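Local coordinates for fibronectin-binding protein (Streptococcus pyogenes, PDB 5A0L) that serves as a streptococcal surface adhesin that binds fibronectin and carries an internal thioester through which it attaches covalently to the host, at residues I28-Y32 and G154-E158; V102-Y107 and A123-T127. All coordinates share one frame; numbering follows the deposited sequence.

Contact 1: I28-Y32 and G154-E158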
loop_
_atom_site.group_PDB
_atom_site.type_symbol
_atom_site.label_atom_id
_atom_site.label_comp_id
_atom_site.label_asym_id
_atom_site.label_seq_id
_atom_site.Cartn_x
_atom_site.Cartn_y
_atom_site.Cartn_z
ATOM N N ILE A 28 -2.031 -17.636 -8.815
ATOM C CA ILE A 28 -0.798 -18.151 -9.392
ATOM C C ILE A 28 0.170 -17.100 -9.933
ATOM O O ILE A 28 1.258 -17.447 -10.393
ATOM C CB ILE A 28 -1.102 -19.179 -10.520
ATOM C CG1 ILE A 28 -1.749 -18.514 -11.741
ATOM C CG2 ILE A 28 -1.994 -20.298 -9.994
ATOM C CD1 ILE A 28 -1.847 -19.395 -12.969
ATOM N N PHE A 29 -0.213 -15.827 -9.890
ATOM C CA PHE A 29 0.582 -14.776 -10.519
ATOM C C PHE A 29 1.406 -14.048 -9.470
ATOM O O PHE A 29 0.874 -13.349 -8.600
ATOM C CB PHE A 29 -0.309 -13.811 -11.313
ATOM C CG PHE A 29 -1.143 -14.497 -12.368
ATOM C CD1 PHE A 29 -0.554 -15.034 -13.515
ATOM C CD2 PHE A 29 -2.526 -14.636 -12.206
ATOM C CE1 PHE A 29 -1.326 -15.667 -14.475
ATOM C CE2 PHE A 29 -3.298 -15.284 -13.162
ATOM C CZ PHE A 29 -2.698 -15.799 -14.299
ATOM N N ALA A 30 2.716 -14.233 -9.558
ATOM C CA ALA A 30 3.647 -13.714 -8.556
ATOM C C ALA A 30 3.651 -12.195 -8.450
ATOM O O ALA A 30 4.099 -11.640 -7.443
ATOM C CB ALA A 30 5.053 -14.210 -8.852
ATOM N N ARG A 31 3.166 -11.523 -9.492
ATOM C CA ARG A 31 3.080 -10.059 -9.480
ATOM C C ARG A 31 2.089 -9.499 -8.447
ATOM O O ARG A 31 2.163 -8.327 -8.077
ATOM C CB ARG A 31 2.727 -9.517 -10.877
ATOM C CG ARG A 31 1.360 -9.911 -11.413
ATOM C CD ARG A 31 1.155 -9.270 -12.767
ATOM N NE ARG A 31 -0.121 -9.668 -13.336
ATOM C CZ ARG A 31 -0.324 -10.753 -14.077
ATOM N NH1 ARG A 31 0.678 -11.595 -14.360
ATOM N NH2 ARG A 31 -1.548 -11.005 -14.532
ATOM N N TYR A 32 1.143 -10.334 -8.016
ATOM C CA TYR A 32 0.074 -9.884 -7.143
ATOM C C TYR A 32 0.282 -10.241 -5.680
ATOM O O TYR A 32 0.798 -11.305 -5.351
ATOM C CB TYR A 32 -1.279 -10.446 -7.558
ATOM C CG TYR A 32 -1.767 -10.021 -8.930
ATOM C CD1 TYR A 32 -1.735 -8.684 -9.334
ATOM C CD2 TYR A 32 -2.325 -10.929 -9.792
ATOM C CE1 TYR A 32 -2.210 -8.274 -10.559
ATOM C CE2 TYR A 32 -2.788 -10.539 -11.030
ATOM C CZ TYR A 32 -2.732 -9.207 -11.403
ATOM O OH TYR A 32 -3.154 -8.859 -12.649
ATOM N N GLY A 154 -0.270 -11.771 -22.855
ATOM C CA GLY A 154 -1.693 -12.016 -22.705
ATOM C C GLY A 154 -2.157 -12.149 -21.273
ATOM O O GLY A 154 -3.244 -12.667 -21.016
ATOM N N GLU A 155 -1.361 -11.634 -20.342
ATOM C CA GLU A 155 -1.655 -11.767 -18.916
ATOM C C GLU A 155 -2.503 -10.650 -18.344
ATOM O O GLU A 155 -3.260 -10.872 -17.386
ATOM C CB GLU A 155 -0.387 -11.905 -18.104
ATOM C CG GLU A 155 0.388 -13.149 -18.483
ATOM C CD GLU A 155 1.490 -13.499 -17.524
ATOM O OE1 GLU A 155 1.683 -12.816 -16.501
ATOM O OE2 GLU A 155 2.174 -14.495 -17.810
ATOM N N ILE A 156 -2.305 -9.441 -18.866
ATOM C CA ILE A 156 -3.159 -8.321 -18.555
ATOM C C ILE A 156 -3.551 -7.736 -19.893
ATOM O O ILE A 156 -2.708 -7.607 -20.792
ATOM C CB ILE A 156 -2.480 -7.237 -17.676
ATOM C CG1 ILE A 156 -1.860 -7.845 -16.416
ATOM C CG2 ILE A 156 -3.513 -6.196 -17.279
ATOM C CD1 ILE A 156 -1.031 -6.897 -15.580
ATOM N N SER A 157 -4.830 -7.412 -20.029
ATOM C CA SER A 157 -5.319 -6.855 -21.267
ATOM C C SER A 157 -4.729 -5.471 -21.466
ATOM O O SER A 157 -4.346 -4.760 -20.504
ATOM C CB SER A 157 -6.842 -6.801 -21.279
ATOM O OG SER A 157 -7.288 -5.911 -20.240
ATOM N N GLU A 158 -4.624 -5.138 -22.746
ATOM C CA GLU A 158 -4.242 -3.812 -23.144
ATOM C C GLU A 158 -5.145 -2.806 -22.446
ATOM O O GLU A 158 -4.654 -1.810 -21.932
ATOM C CB GLU A 158 -4.331 -3.662 -24.663
ATOM C CG GLU A 158 -3.724 -2.381 -25.222
ATOM C CD GLU A 158 -2.203 -2.391 -25.211
ATOM O OE1 GLU A 158 -1.638 -2.249 -24.118
ATOM O OE2 GLU A 158 -1.572 -2.524 -26.292
HETATM O O HOH W 1 -4.596 -10.647 -14.583
#

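Contact 2: V102-Y107 and A123-T127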
loop_
_atom_site.group_PDB
_atom_site.type_symbol
_atom_site.label_atom_id
_atom_site.label_comp_id
_atom_site.label_asym_id
_atom_site.label_seq_id
_atom_site.Cartn_x
_atom_site.Cartn_y
_atom_site.Cartn_z
ATOM N N VAL A 102 -2.264 9.804 -1.868
ATOM C CA VAL A 102 -2.142 8.588 -2.660
ATOM C C VAL A 102 -3.146 7.516 -2.221
ATOM O O VAL A 102 -3.888 6.944 -3.027
ATOM C CB VAL A 102 -0.713 8.014 -2.612
ATOM C CG1 VAL A 102 -0.661 6.592 -3.152
ATOM C CG2 VAL A 102 0.227 8.922 -3.384
ATOM N N ILE A 103 -3.193 7.260 -0.914
ATOM C CA ILE A 103 -4.063 6.196 -0.413
ATOM C C ILE A 103 -5.538 6.566 -0.654
ATOM O O ILE A 103 -6.326 5.699 -1.054
ATOM C CB ILE A 103 -3.770 5.887 1.068
ATOM C CG1 ILE A 103 -2.377 5.264 1.244
ATOM C CG2 ILE A 103 -4.835 5.038 1.686
ATOM C CD1 ILE A 103 -2.239 3.894 0.677
ATOM N N TYR A 104 -5.917 7.814 -0.382
ATOM C CA TYR A 104 -7.304 8.203 -0.518
ATOM C C TYR A 104 -7.795 8.059 -1.972
ATOM O O TYR A 104 -8.985 7.788 -2.213
ATOM C CB TYR A 104 -7.478 9.646 -0.016
ATOM C CG TYR A 104 -8.915 10.066 0.136
ATOM C CD1 TYR A 104 -9.793 9.342 0.956
ATOM C CD2 TYR A 104 -9.404 11.230 -0.496
ATOM C CE1 TYR A 104 -11.132 9.710 1.071
ATOM C CE2 TYR A 104 -10.734 11.612 -0.344
ATOM C CZ TYR A 104 -11.581 10.874 0.458
ATOM O OH TYR A 104 -12.934 11.190 0.581
ATOM N N ASN A 105 -6.875 8.234 -2.916
ATOM C CA ASN A 105 -7.175 8.137 -4.328
ATOM C C ASN A 105 -6.995 6.757 -4.953
ATOM O O ASN A 105 -7.441 6.517 -6.073
ATOM C CB ASN A 105 -6.414 9.194 -5.103
ATOM C CG ASN A 105 -7.061 10.522 -4.943
ATOM O OD1 ASN A 105 -8.109 10.764 -5.571
ATOM N ND2 ASN A 105 -6.567 11.371 -4.027
ATOM N N GLY A 106 -6.315 5.868 -4.228
ATOM C CA GLY A 106 -6.015 4.520 -4.690
ATOM C C GLY A 106 -7.019 3.508 -4.155
ATOM O O GLY A 106 -8.127 3.836 -3.744
ATOM N N TYR A 107 -6.623 2.241 -4.188
ATOM C CA TYR A 107 -7.525 1.152 -3.758
ATOM C C TYR A 107 -7.533 1.097 -2.235
ATOM O O TYR A 107 -6.451 1.083 -1.616
ATOM C CB TYR A 107 -7.056 -0.153 -4.333
ATOM C CG TYR A 107 -7.943 -1.317 -4.001
ATOM C CD1 TYR A 107 -9.056 -1.625 -4.774
ATOM C CD2 TYR A 107 -7.691 -2.096 -2.887
ATOM C CE1 TYR A 107 -9.865 -2.690 -4.449
ATOM C CE2 TYR A 107 -8.487 -3.165 -2.569
ATOM C CZ TYR A 107 -9.574 -3.479 -3.354
ATOM O OH TYR A 107 -10.371 -4.554 -3.046
ATOM N N ALA A 123 -5.540 -2.809 -9.177
ATOM C CA ALA A 123 -5.683 -1.529 -8.495
ATOM C C ALA A 123 -4.743 -1.506 -7.288
ATOM O O ALA A 123 -4.114 -0.463 -6.987
ATOM C CB ALA A 123 -7.115 -1.298 -8.094
ATOM N N ILE A 124 -4.677 -2.616 -6.558
ATOM C CA ILE A 124 -3.707 -2.748 -5.449
ATOM C C ILE A 124 -2.292 -2.577 -6.014
ATOM O O ILE A 124 -1.474 -1.859 -5.431
ATOM C CB ILE A 124 -3.899 -4.115 -4.768
ATOM C CG1 ILE A 124 -5.213 -4.147 -3.990
ATOM C CG2 ILE A 124 -2.732 -4.432 -3.835
ATOM C CD1 ILE A 124 -5.645 -5.522 -3.544
ATOM N N LEU A 125 -1.995 -3.213 -7.125
ATOM C CA LEU A 125 -0.661 -3.141 -7.707
ATOM C C LEU A 125 -0.289 -1.707 -8.084
ATOM O O LEU A 125 0.853 -1.262 -7.832
ATOM C CB LEU A 125 -0.548 -4.098 -8.881
ATOM C CG LEU A 125 0.779 -4.201 -9.584
ATOM C CD1 LEU A 125 1.901 -4.589 -8.628
ATOM C CD2 LEU A 125 0.620 -5.243 -10.718
ATOM N N VAL A 126 -1.215 -0.988 -8.703
ATOM C CA VAL A 126 -0.974 0.428 -9.020
ATOM C C VAL A 126 -0.723 1.242 -7.756
ATOM O O VAL A 126 0.253 2.012 -7.681
ATOM C CB VAL A 126 -2.135 1.008 -9.833
ATOM C CG1 VAL A 126 -2.051 2.520 -9.939
ATOM C CG2 VAL A 126 -2.182 0.388 -11.207
ATOM N N THR A 127 -1.580 1.091 -6.773
ATOM C CA THR A 127 -1.468 1.873 -5.556
ATOM C C THR A 127 -0.157 1.562 -4.847
ATOM O O THR A 127 0.517 2.458 -4.326
ATOM C CB THR A 127 -2.662 1.629 -4.631
ATOM O OG1 THR A 127 -3.895 1.856 -5.354
ATOM C CG2 THR A 127 -2.651 2.534 -3.447
#

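Contact 1: I28-Y32 and G154-E158
A beta hairpin loop meets an interhelical loop: the type I turn F29-Y32, between strands 19-23 and 35-39, faces the linker from helix 148-152 to helix 158-172, with R31 and E155 joined in a salt bridge. R31 NH1 lies 2.7 Å from E155 OE1, but the N-H...O angle of 120° makes the hydrogen-bond component weak. E155 OE1 sits at the guanidinium edge, near its plane, with the guanidinium and carboxylate planes 31° apart. From CG to NE the arginine chain is extended (chi2 and chi3 both 178°), carrying the charge across. R31 CG lies over the centre of the Y32 ring, 3.8 Å above the plane. At another edge R31 NH2 donates to Y32 OH at 3.3 Å, and NE does so more weakly. I156 supplies the apolar part, its CD1 3.7 Å from R31 NE. One water donates to E155 O and to Y32 OH (3.0 Å) and accepts a weak bond from R31 NH2. Y32 OH bonds to N122 OD1 on helix 120-135. With phenol and carboxylate at different edges, rotation of the guanidinium is probably restricted; the hydroxyl ties the turn directly to helix 120-135, and to the linker only through the water.

Contact 2: V102-Y107 and A123-T127
V102, in the last turn of helix 92-105, makes a marginal approach to helix 120-135, its CG1 4.5 Å from T127 O; the same side chain also packs on A130 and I131 farther along that helix. I103 starts in a direction leading away from the partner helix, yet its CD1 returns to 4.4 Å from T127 CG2. G106 is the first residue to leave helical geometry, and its CA comes within 3.5 Å of T127 OG1; having no side chain, G106 lets its backbone come this close. Y107 N then donates to T127 OG1 over 3.0 Å, nearly straight at 170°. T127 OG1 in turn donates to A123 O at 2.8 Å, while T127 N reaches the same carbonyl from the opposite face of its plane. The hydroxyl therefore relays between a loop amide and the carbonyl one helical turn back. With CG anti to the backbone N (chi1 -178°), the Y107 ring is laid against A123 and I124 of helix 120-135: CD2 of Y107 is 3.4 Å from I124 CG1, and its CD1 is 3.9 Å from A123 CB. Y107 O bonds to Y48 OH of strand 45-49. Such a pairing, a helix C-terminus and its exit loop fastened to the next helix, belongs to the helical part of the thioester domain, against its barrel.

Overall arrangement
Contact 2 lies about 7 Å from the chain centre and is largely buried, whereas contact 1 lies about 19 Å out and is only partly buried. Their chemistry follows: charge and a bridging water dominate outside, while a neutral hydroxyl relay and apolar packing serve inside. Contact 1 joins a hairpin loop of the barrel to the helical part; contact 2 joins two helices within that part. Helix 120-135 is common ground, since it supplies one segment of contact 2 and packs against Y32 of contact 1. Although the centres are about 17 Å apart, L125 touches the turn directly, with CD1 3.8 Å from R31 O and CD2 4.1 Å from Y32 CE1.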